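Local coordinates for ferredoxin NADP reductase (Plasmodium falciparum, PDB 3JQQ), which passes electrons between ferredoxin and NADP(H) through a bound FAD in the apicoplast, and may thereby serve isoprenoid precursor synthesis, at residues 21-26 with 34-39; 158-163 with 280-285. The protein carries 1 engineered substitution. One frame throughout, in Å; residues are numbered along the deposited sequence.

Interaction 1: 21-26 with 34-39; sequences VDKINL and EVYHLE
Lys23 reaches Tyr36 because its CG stands anti to the backbone N (chi1 -178°) and the chain stays extended to NZ, while Tyr36 CG lies anti to its own carbonyl carbon (chi1 -69°), beside its backbone N. CE is thereby laid over one ring face, 4.1 Å from the ring centroid, and NZ makes a cation-pi contact 5.0 Å from that centroid. A long aliphatic chain with a charged end suits this place, as does the flat ring it lies on: CG also rests on Leu38 CD2 at 3.8 Å, and NZ goes on to the carbonyl oxygens of Ile142, Lys143 and Leu145.

The segments belong to a beta hairpin, strands 16-25 and 35-41, in the antiparallel sheet of the FAD-binding domain. Ile24 and His37 form a hydrogen-bonded pair, with His37 N bonded to Ile24 O at 2.7 Å; Leu26 N continues the pairing to Val35 O. Val21 and Asp22 both face Glu39 in a classic beta bulge: Glu39 O takes a bond from Val21 N at 2.7 Å and a weak one from Asp22 N.

Ile24 CD1 lies 3.8 Å from His37 CD2 on their shared face. Beyond the strand end, Leu26 CG packs on His37 CB at 3.5 Å. Histidine suits both tasks, since its ND1 bonds to Tyr225 OH. Glu39 OE2 bonds to Asn113 ND2, and one water donates to both Asp22 OD2 and Glu39 OE1, which probably eases repulsion between the two carboxylates.

Interaction 2: 158-163 with 280-285; sequences GYFNLP and ELYICG
Tyr282 reaches across to Phe160 and Asn161 from a strand of the parallel sheet. Its CB points toward the loop and lies 4.0 Å from Phe160 CZ. With CG anti to the carbonyl carbon (chi1 -73°), the ring next presents CD2 to one face of Phe160, 3.6 Å from CZ. The result is an edge-to-face (T-shaped) pair with planes at 79°, the tyrosine supplying the edge. Farther out, CE2 and CZ pass the carbonyl oxygen of Asn161, and OH donates to that Asn161 O at 2.7 Å, from above the carbonyl plane. Tyrosine suits the site because one side chain offers an aromatic edge at its base and a donor at its end. Pro163 CD also touches the hydroxyl oxygen, Tyr282 OH, at 3.3 Å.

Phe160, at the centre of an inverse gamma turn, is buried: its CE2 meets Cys284 CB at 3.8 Å, and Cys284 SG lies obliquely to the ring. Pro163 CG packs against Glu280 CG, whose carboxylate turns to His312 NE2. Around Tyr282, His312 stacks on the ring and Phe188 meets it edge-to-face, while Tyr185 touches both Phe160 and Cys284.

Cys284 also contacts Tyr316, an FAD-binding residue. The arrangement belongs to the interdomain seam of the ferredoxin–NADP reductase fold, where the segment leaving the FAD-binding barrel packs on the nucleotide-binding parallel sheet.

The two contacts come in series along the chain, the hairpin pairing of 21-26 with 34-39 closing well before 158-163 meets 280-285. Their centres are 24 Å apart on opposite sides of the chain's centre, and their nearest atoms about 13 Å apart, so they do not touch. Interaction 1 lies on two neighbouring strands of the antiparallel sheet of the FAD-binding domain. Interaction 2 starts in the loop after strand 150-157, itself next to strand 16-25 in that sheet, and ends on strand 280-285 of the parallel NADP-binding sheet. One contact thus lies inside a domain and the other joins the two; each has a side chain about 6 Å from a bound FAD.

Interaction 1: 21-26 with 34-39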
loop_
_atom_site.group_PDB
_atom_site.type_symbol
_atom_site.label_atom_id
_atom_site.label_comp_id
_atom_site.label_asym_id
_atom_site.label_seq_id
_atom_site.Cartn_x
_atom_site.Cartn_y
_atom_site.Cartn_z
ATOM N N VAL B 21 -1.235 20.284 19.040
ATOM C CA VAL B 21 -2.268 20.891 19.880
ATOM C C VAL B 21 -3.256 19.849 20.402
ATOM O O VAL B 21 -3.635 19.872 21.572
ATOM C CB VAL B 21 -3.043 21.983 19.126
ATOM C CG1 VAL B 21 -4.218 22.466 19.959
ATOM C CG2 VAL B 21 -2.118 23.140 18.775
ATOM N N ASP B 22 -3.681 18.943 19.528
ATOM C CA ASP B 22 -4.554 17.853 19.945
ATOM C C ASP B 22 -4.224 16.581 19.176
ATOM O O ASP B 22 -3.607 16.620 18.107
ATOM C CB ASP B 22 -6.031 18.229 19.770
ATOM C CG ASP B 22 -6.925 17.617 20.845
ATOM O OD1 ASP B 22 -6.449 16.751 21.611
ATOM O OD2 ASP B 22 -8.108 18.007 20.924
ATOM N N LYS B 23 -4.626 15.453 19.747
ATOM C CA LYS B 23 -4.380 14.141 19.172
ATOM C C LYS B 23 -5.611 13.307 19.494
ATOM O O LYS B 23 -5.891 13.020 20.657
ATOM C CB LYS B 23 -3.119 13.527 19.786
ATOM C CG LYS B 23 -2.726 12.164 19.230
ATOM C CD LYS B 23 -1.548 11.588 20.001
ATOM C CE LYS B 23 -1.276 10.150 19.603
ATOM N NZ LYS B 23 -0.164 9.550 20.390
ATOM N N ILE B 24 -6.358 12.943 18.461
ATOM C CA ILE B 24 -7.693 12.398 18.639
ATOM C C ILE B 24 -7.889 11.079 17.902
ATOM O O ILE B 24 -7.548 10.959 16.723
ATOM C CB ILE B 24 -8.750 13.396 18.125
ATOM C CG1 ILE B 24 -8.810 14.630 19.030
ATOM C CG2 ILE B 24 -10.109 12.725 18.014
ATOM C CD1 ILE B 24 -9.602 15.781 18.436
ATOM N N ASN B 25 -8.445 10.093 18.597
ATOM C CA ASN B 25 -8.804 8.832 17.964
ATOM C C ASN B 25 -9.987 9.066 17.029
ATOM O O ASN B 25 -11.074 9.434 17.476
ATOM C CB ASN B 25 -9.139 7.784 19.026
ATOM C CG ASN B 25 -9.328 6.396 18.444
ATOM O OD1 ASN B 25 -9.223 6.192 17.233
ATOM N ND2 ASN B 25 -9.610 5.431 19.311
ATOM N N LEU B 26 -9.761 8.865 15.733
ATOM C CA LEU B 26 -10.748 9.189 14.697
ATOM C C LEU B 26 -11.779 8.097 14.444
ATOM O O LEU B 26 -12.840 8.361 13.874
ATOM C CB LEU B 26 -10.053 9.527 13.376
ATOM C CG LEU B 26 -9.833 11.003 13.050
ATOM C CD1 LEU B 26 -9.231 11.154 11.658
ATOM C CD2 LEU B 26 -11.145 11.773 13.157
ATOM N N GLU B 34 -6.524 1.818 13.766
ATOM C CA GLU B 34 -6.117 2.862 14.686
ATOM C C GLU B 34 -5.711 4.064 13.848
ATOM O O GLU B 34 -4.793 3.977 13.034
ATOM C CB GLU B 34 -4.942 2.397 15.549
ATOM C CG GLU B 34 -4.578 3.364 16.669
ATOM C CD GLU B 34 -3.442 2.858 17.539
ATOM O OE1 GLU B 34 -2.873 1.792 17.221
ATOM O OE2 GLU B 34 -3.117 3.531 18.539
ATOM N N VAL B 35 -6.407 5.179 14.021
ATOM C CA VAL B 35 -6.039 6.388 13.296
ATOM C C VAL B 35 -6.235 7.656 14.124
ATOM O O VAL B 35 -7.271 7.857 14.762
ATOM C CB VAL B 35 -6.709 6.466 11.890
ATOM C CG1 VAL B 35 -7.910 5.524 11.793
ATOM C CG2 VAL B 35 -7.080 7.894 11.540
ATOM N N TYR B 36 -5.204 8.494 14.124
ATOM C CA TYR B 36 -5.191 9.685 14.954
ATOM C C TYR B 36 -5.319 10.956 14.128
ATOM O O TYR B 36 -4.649 11.127 13.107
ATOM C CB TYR B 36 -3.935 9.716 15.840
ATOM C CG TYR B 36 -3.956 8.649 16.910
ATOM C CD1 TYR B 36 -3.285 7.444 16.735
ATOM C CD2 TYR B 36 -4.679 8.831 18.083
ATOM C CE1 TYR B 36 -3.321 6.456 17.707
ATOM C CE2 TYR B 36 -4.721 7.848 19.062
ATOM C CZ TYR B 36 -4.040 6.662 18.864
ATOM O OH TYR B 36 -4.074 5.682 19.827
ATOM N N HIS B 37 -6.216 11.828 14.571
ATOM C CA HIS B 37 -6.364 13.161 14.014
ATOM C C HIS B 37 -5.462 14.102 14.800
ATOM O O HIS B 37 -5.628 14.259 16.010
ATOM C CB HIS B 37 -7.825 13.602 14.126
ATOM C CG HIS B 37 -8.039 15.075 13.955
ATOM N ND1 HIS B 37 -8.151 15.673 12.719
ATOM C CD2 HIS B 37 -8.193 16.066 14.867
ATOM C CE1 HIS B 37 -8.356 16.969 12.874
ATOM N NE2 HIS B 37 -8.385 17.233 14.168
ATOM N N LEU B 38 -4.494 14.710 14.121
ATOM C CA LEU B 38 -3.571 15.629 14.777
ATOM C C LEU B 38 -3.939 17.075 14.478
ATOM O O LEU B 38 -4.043 17.463 13.317
ATOM C CB LEU B 38 -2.131 15.378 14.314
ATOM C CG LEU B 38 -1.482 14.010 14.540
ATOM C CD1 LEU B 38 -0.076 13.985 13.960
ATOM C CD2 LEU B 38 -1.450 13.662 16.024
ATOM N N GLU B 39 -4.140 17.875 15.521
ATOM C CA GLU B 39 -4.225 19.316 15.334
ATOM C C GLU B 39 -2.830 19.893 15.534
ATOM O O GLU B 39 -2.185 19.639 16.552
ATOM C CB GLU B 39 -5.241 19.965 16.285
ATOM C CG GLU B 39 -5.712 21.341 15.803
ATOM C CD GLU B 39 -6.794 21.959 16.675
ATOM O OE1 GLU B 39 -7.619 21.208 17.239
ATOM O OE2 GLU B 39 -6.821 23.205 16.785
HETATM O O HOH W 1 -8.640 20.012 19.392
#

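Interaction 2: 158-163 with 280-285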
loop_
_atom_site.group_PDB
_atom_site.type_symbol
_atom_site.label_atom_id
_atom_site.label_comp_id
_atom_site.label_asym_id
_atom_site.label_seq_id
_atom_site.Cartn_x
_atom_site.Cartn_y
_atom_site.Cartn_z
ATOM N N GLY B 158 2.099 18.317 -3.897
ATOM C CA GLY B 158 0.969 17.803 -4.660
ATOM C C GLY B 158 0.223 18.852 -5.460
ATOM O O GLY B 158 0.517 20.043 -5.375
ATOM N N TYR B 159 -0.749 18.397 -6.242
ATOM C CA TYR B 159 -1.562 19.285 -7.058
ATOM C C TYR B 159 -2.998 18.772 -7.080
ATOM O O TYR B 159 -3.756 19.035 -8.012
ATOM C CB TYR B 159 -0.993 19.380 -8.479
ATOM C CG TYR B 159 0.480 19.728 -8.526
ATOM C CD1 TYR B 159 1.447 18.732 -8.567
ATOM C CD2 TYR B 159 0.905 21.053 -8.523
ATOM C CE1 TYR B 159 2.793 19.041 -8.609
ATOM C CE2 TYR B 159 2.253 21.373 -8.563
ATOM C CZ TYR B 159 3.192 20.362 -8.607
ATOM O OH TYR B 159 4.534 20.665 -8.646
ATOM N N PHE B 160 -3.356 18.032 -6.035
ATOM C CA PHE B 160 -4.691 17.470 -5.887
ATOM C C PHE B 160 -5.623 18.560 -5.366
ATOM O O PHE B 160 -6.156 18.462 -4.262
ATOM C CB PHE B 160 -4.631 16.292 -4.911
ATOM C CG PHE B 160 -5.800 15.353 -5.003
ATOM C CD1 PHE B 160 -6.096 14.701 -6.190
ATOM C CD2 PHE B 160 -6.580 15.097 -3.897
ATOM C CE1 PHE B 160 -7.167 13.828 -6.268
ATOM C CE2 PHE B 160 -7.650 14.226 -3.967
ATOM C CZ PHE B 160 -7.946 13.590 -5.148
ATOM N N ASN B 161 -5.812 19.599 -6.175
ATOM C CA ASN B 161 -6.473 20.821 -5.722
ATOM C C ASN B 161 -7.794 21.143 -6.410
ATOM O O ASN B 161 -8.079 20.651 -7.503
ATOM C CB ASN B 161 -5.524 22.009 -5.879
ATOM C CG ASN B 161 -4.274 21.866 -5.041
ATOM O OD1 ASN B 161 -4.345 21.684 -3.824
ATOM N ND2 ASN B 161 -3.115 21.958 -5.685
ATOM N N LEU B 162 -8.593 21.990 -5.758
ATOM C CA LEU B 162 -9.842 22.476 -6.332
ATOM C C LEU B 162 -9.578 23.431 -7.491
ATOM O O LEU B 162 -8.531 24.077 -7.546
ATOM C CB LEU B 162 -10.672 23.203 -5.280
ATOM C CG LEU B 162 -11.256 22.392 -4.123
ATOM C CD1 LEU B 162 -12.066 23.296 -3.209
ATOM C CD2 LEU B 162 -12.112 21.247 -4.643
ATOM N N PRO B 163 -10.534 23.513 -8.429
ATOM C CA PRO B 163 -10.540 24.559 -9.448
ATOM C C PRO B 163 -10.562 25.930 -8.776
ATOM O O PRO B 163 -11.275 26.117 -7.790
ATOM C CB PRO B 163 -11.856 24.315 -10.189
ATOM C CG PRO B 163 -12.139 22.865 -9.987
ATOM C CD PRO B 163 -11.621 22.538 -8.619
ATOM N N GLU B 280 -16.395 17.810 -11.584
ATOM C CA GLU B 280 -14.981 17.515 -11.401
ATOM C C GLU B 280 -14.883 16.198 -10.644
ATOM O O GLU B 280 -15.485 16.038 -9.582
ATOM C CB GLU B 280 -14.286 18.628 -10.615
ATOM C CG GLU B 280 -14.049 19.906 -11.413
ATOM C CD GLU B 280 -12.967 19.744 -12.466
ATOM O OE1 GLU B 280 -11.976 19.019 -12.203
ATOM O OE2 GLU B 280 -13.104 20.340 -13.553
ATOM N N LEU B 281 -14.134 15.252 -11.199
ATOM C CA LEU B 281 -14.028 13.921 -10.619
ATOM C C LEU B 281 -12.704 13.747 -9.885
ATOM O O LEU B 281 -11.636 13.995 -10.442
ATOM C CB LEU B 281 -14.174 12.857 -11.710
ATOM C CG LEU B 281 -14.050 11.390 -11.301
ATOM C CD1 LEU B 281 -15.090 11.032 -10.252
ATOM C CD2 LEU B 281 -14.184 10.488 -12.519
ATOM N N TYR B 282 -12.782 13.323 -8.628
ATOM C CA TYR B 282 -11.590 13.117 -7.814
ATOM C C TYR B 282 -11.514 11.685 -7.313
ATOM O O TYR B 282 -12.521 11.100 -6.919
ATOM C CB TYR B 282 -11.584 14.073 -6.621
ATOM C CG TYR B 282 -11.294 15.507 -6.984
ATOM C CD1 TYR B 282 -12.256 16.295 -7.599
ATOM C CD2 TYR B 282 -10.059 16.077 -6.706
ATOM C CE1 TYR B 282 -11.995 17.606 -7.932
ATOM C CE2 TYR B 282 -9.788 17.388 -7.037
ATOM C CZ TYR B 282 -10.759 18.148 -7.649
ATOM O OH TYR B 282 -10.500 19.456 -7.979
ATOM N N ILE B 283 -10.311 11.127 -7.319
ATOM C CA ILE B 283 -10.088 9.785 -6.805
ATOM C C ILE B 283 -8.870 9.773 -5.890
ATOM O O ILE B 283 -7.752 10.046 -6.331
ATOM C CB ILE B 283 -9.892 8.773 -7.944
ATOM C CG1 ILE B 283 -11.172 8.663 -8.780
ATOM C CG2 ILE B 283 -9.489 7.415 -7.385
ATOM C CD1 ILE B 283 -10.978 7.970 -10.117
ATOM N N CYS B 284 -9.091 9.472 -4.620
ATOM C CA CYS B 284 -8.010 9.440 -3.642
ATOM C C CYS B 284 -8.057 8.178 -2.792
ATOM O O CYS B 284 -9.049 7.911 -2.109
ATOM C CB CYS B 284 -8.054 10.674 -2.739
ATOM S SG CYS B 284 -6.634 10.811 -1.631
ATOM N N GLY B 285 -6.991 7.390 -2.839
ATOM C CA GLY B 285 -6.988 6.117 -2.147
ATOM C C GLY B 285 -6.203 5.069 -2.908
ATOM O O GLY B 285 -5.202 5.373 -3.558
#